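Local coordinates for putative Fe-S biosynthesis protein (Lactobacillus acidophilus, PDB 2QGO) that is of unestablished function but probably takes part in iron-sulphur cluster biosynthesis, at residues 86-91 against 97-102. Residues are numbered along the deposited sequence; the frame is centred on the assembly and turned at random.
Sequences PNMVMD and LSLSSD
M90 sets CG anti to the backbone N (chi1 -173°), where it meets L97 CD2 at 3.8 Å; bends at chi2 and chi3 then lay SD beside the backbone carbonyl of S98 and swing the methyl CE to 3.9 Å from L99 CD1. Shortened to an alanine here, the side chain would lose CG, SD and CE, which is likely to leave L97 CD2 and L99 CD1 without their partner across the strands and open a gap on this buried face. The strands pair as an antiparallel hairpin: V89 with S100 and D91 with S98 are hydrogen-bonded pairs, and M90 with L99 is the non-hydrogen-bonded pair between them. D91 N reaches S98 O at 2.8 Å, nearly straight at 170°. V89, D91, S98 and S100 line the more open face, where one water joins V89 O to S100 OG. Past the strand ends D102 N bonds to P86 O (3.2 Å), and a second water links N87 O with D102 OD1. D91 OD1 hydrogen-bonds T9 OG1, outside the hairpin. The hairpin is built into the mixed sheet, with strand 6-8 beside 88-93 and strand 104-114 flanking 96-101; F8 packs on M90, V110 on L97 and L99.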
loop_
_atom_site.group_PDB
_atom_site.type_symbol
_atom_site.label_atom_id
_atom_site.label_comp_id
_atom_site.label_asym_id
_atom_site.label_seq_id
_atom_site.Cartn_x
_atom_site.Cartn_y
_atom_site.Cartn_z
ATOM N N PRO A 86 -13.326 -3.853 -5.146
ATOM C CA PRO A 86 -13.388 -5.319 -5.096
ATOM C C PRO A 86 -12.424 -5.994 -6.067
ATOM O O PRO A 86 -12.283 -5.562 -7.212
ATOM C CB PRO A 86 -14.845 -5.608 -5.436
ATOM C CG PRO A 86 -15.157 -4.527 -6.440
ATOM C CD PRO A 86 -14.518 -3.294 -5.811
ATOM N N ASN A 87 -11.765 -7.051 -5.596
ATOM C CA ASN A 87 -10.812 -7.815 -6.401
ATOM C C ASN A 87 -9.719 -6.920 -6.973
ATOM O O ASN A 87 -9.575 -6.784 -8.190
ATOM C CB ASN A 87 -11.547 -8.539 -7.536
ATOM C CG ASN A 87 -12.610 -9.495 -7.023
ATOM O OD1 ASN A 87 -13.754 -9.485 -7.491
ATOM N ND2 ASN A 87 -12.239 -10.324 -6.057
ATOM N N MET A 88 -8.937 -6.318 -6.084
ATOM C CA MET A 88 -7.864 -5.438 -6.504
ATOM C C MET A 88 -6.653 -6.169 -7.055
ATOM O O MET A 88 -6.344 -7.295 -6.674
ATOM C CB MET A 88 -7.419 -4.541 -5.350
ATOM C CG MET A 88 -8.476 -3.547 -4.908
ATOM S SD MET A 88 -7.938 -2.533 -3.515
ATOM C CE MET A 88 -8.161 -3.707 -2.192
ATOM N N VAL A 89 -5.975 -5.495 -7.965
ATOM C CA VAL A 89 -4.780 -6.013 -8.584
ATOM C C VAL A 89 -3.726 -4.914 -8.547
ATOM O O VAL A 89 -4.004 -3.764 -8.894
ATOM C CB VAL A 89 -5.036 -6.405 -10.058
ATOM C CG1 VAL A 89 -3.714 -6.727 -10.748
ATOM C CG2 VAL A 89 -5.978 -7.605 -10.129
ATOM N N MET A 90 -2.528 -5.260 -8.089
ATOM C CA MET A 90 -1.427 -4.305 -8.067
ATOM C C MET A 90 -0.470 -4.772 -9.165
ATOM O O MET A 90 -0.057 -5.923 -9.199
ATOM C CB MET A 90 -0.715 -4.299 -6.705
ATOM C CG MET A 90 0.342 -3.185 -6.550
ATOM S SD MET A 90 -0.353 -1.502 -6.380
ATOM C CE MET A 90 -0.820 -1.510 -4.594
ATOM N N ASP A 91 -0.139 -3.873 -10.078
ATOM C CA ASP A 91 0.759 -4.206 -11.176
ATOM C C ASP A 91 1.920 -3.220 -11.218
ATOM O O ASP A 91 1.912 -2.210 -10.513
ATOM C CB ASP A 91 -0.020 -4.178 -12.493
ATOM C CG ASP A 91 0.800 -4.656 -13.668
ATOM O OD1 ASP A 91 1.690 -5.513 -13.477
ATOM O OD2 ASP A 91 0.542 -4.184 -14.797
ATOM N N LEU A 97 4.019 1.602 -9.971
ATOM C CA LEU A 97 3.088 0.659 -9.362
ATOM C C LEU A 97 1.707 1.184 -9.713
ATOM O O LEU A 97 1.463 2.382 -9.623
ATOM C CB LEU A 97 3.236 0.645 -7.838
ATOM C CG LEU A 97 4.190 -0.345 -7.163
ATOM C CD1 LEU A 97 4.168 -0.106 -5.659
ATOM C CD2 LEU A 97 3.767 -1.780 -7.481
ATOM N N SER A 98 0.809 0.299 -10.118
ATOM C CA SER A 98 -0.540 0.712 -10.464
ATOM C C SER A 98 -1.546 -0.183 -9.751
ATOM O O SER A 98 -1.372 -1.403 -9.688
ATOM C CB SER A 98 -0.750 0.614 -11.971
ATOM O OG SER A 98 -0.710 -0.742 -12.387
ATOM N N LEU A 99 -2.594 0.430 -9.216
ATOM C CA LEU A 99 -3.639 -0.289 -8.505
ATOM C C LEU A 99 -4.957 -0.197 -9.268
ATOM O O LEU A 99 -5.337 0.874 -9.737
ATOM C CB LEU A 99 -3.819 0.293 -7.106
ATOM C CG LEU A 99 -4.930 -0.341 -6.264
ATOM C CD1 LEU A 99 -4.526 -1.762 -5.841
ATOM C CD2 LEU A 99 -5.199 0.529 -5.052
ATOM N N SER A 100 -5.651 -1.326 -9.381
ATOM C CA SER A 100 -6.922 -1.382 -10.089
ATOM C C SER A 100 -7.845 -2.419 -9.466
ATOM O O SER A 100 -7.439 -3.190 -8.599
ATOM C CB SER A 100 -6.690 -1.737 -11.561
ATOM O OG SER A 100 -6.093 -3.022 -11.688
ATOM N N SER A 101 -9.094 -2.432 -9.919
ATOM C CA SER A 101 -10.091 -3.378 -9.423
ATOM C C SER A 101 -11.059 -3.712 -10.553
ATOM O O SER A 101 -10.812 -3.358 -11.704
ATOM C CB SER A 101 -10.865 -2.758 -8.255
ATOM O OG SER A 101 -11.650 -1.674 -8.711
ATOM N N ASP A 102 -12.161 -4.383 -10.222
ATOM C CA ASP A 102 -13.161 -4.733 -11.232
ATOM C C ASP A 102 -13.833 -3.481 -11.793
ATOM O O ASP A 102 -14.409 -3.513 -12.881
ATOM C CB ASP A 102 -14.242 -5.647 -10.651
ATOM C CG ASP A 102 -13.704 -6.988 -10.212
ATOM O OD1 ASP A 102 -12.798 -7.532 -10.883
ATOM O OD2 ASP A 102 -14.210 -7.507 -9.198
HETATM O O HOH W 1 -9.924 -7.236 -10.853
HETATM O O HOH W 2 -3.406 -3.070 -11.541
#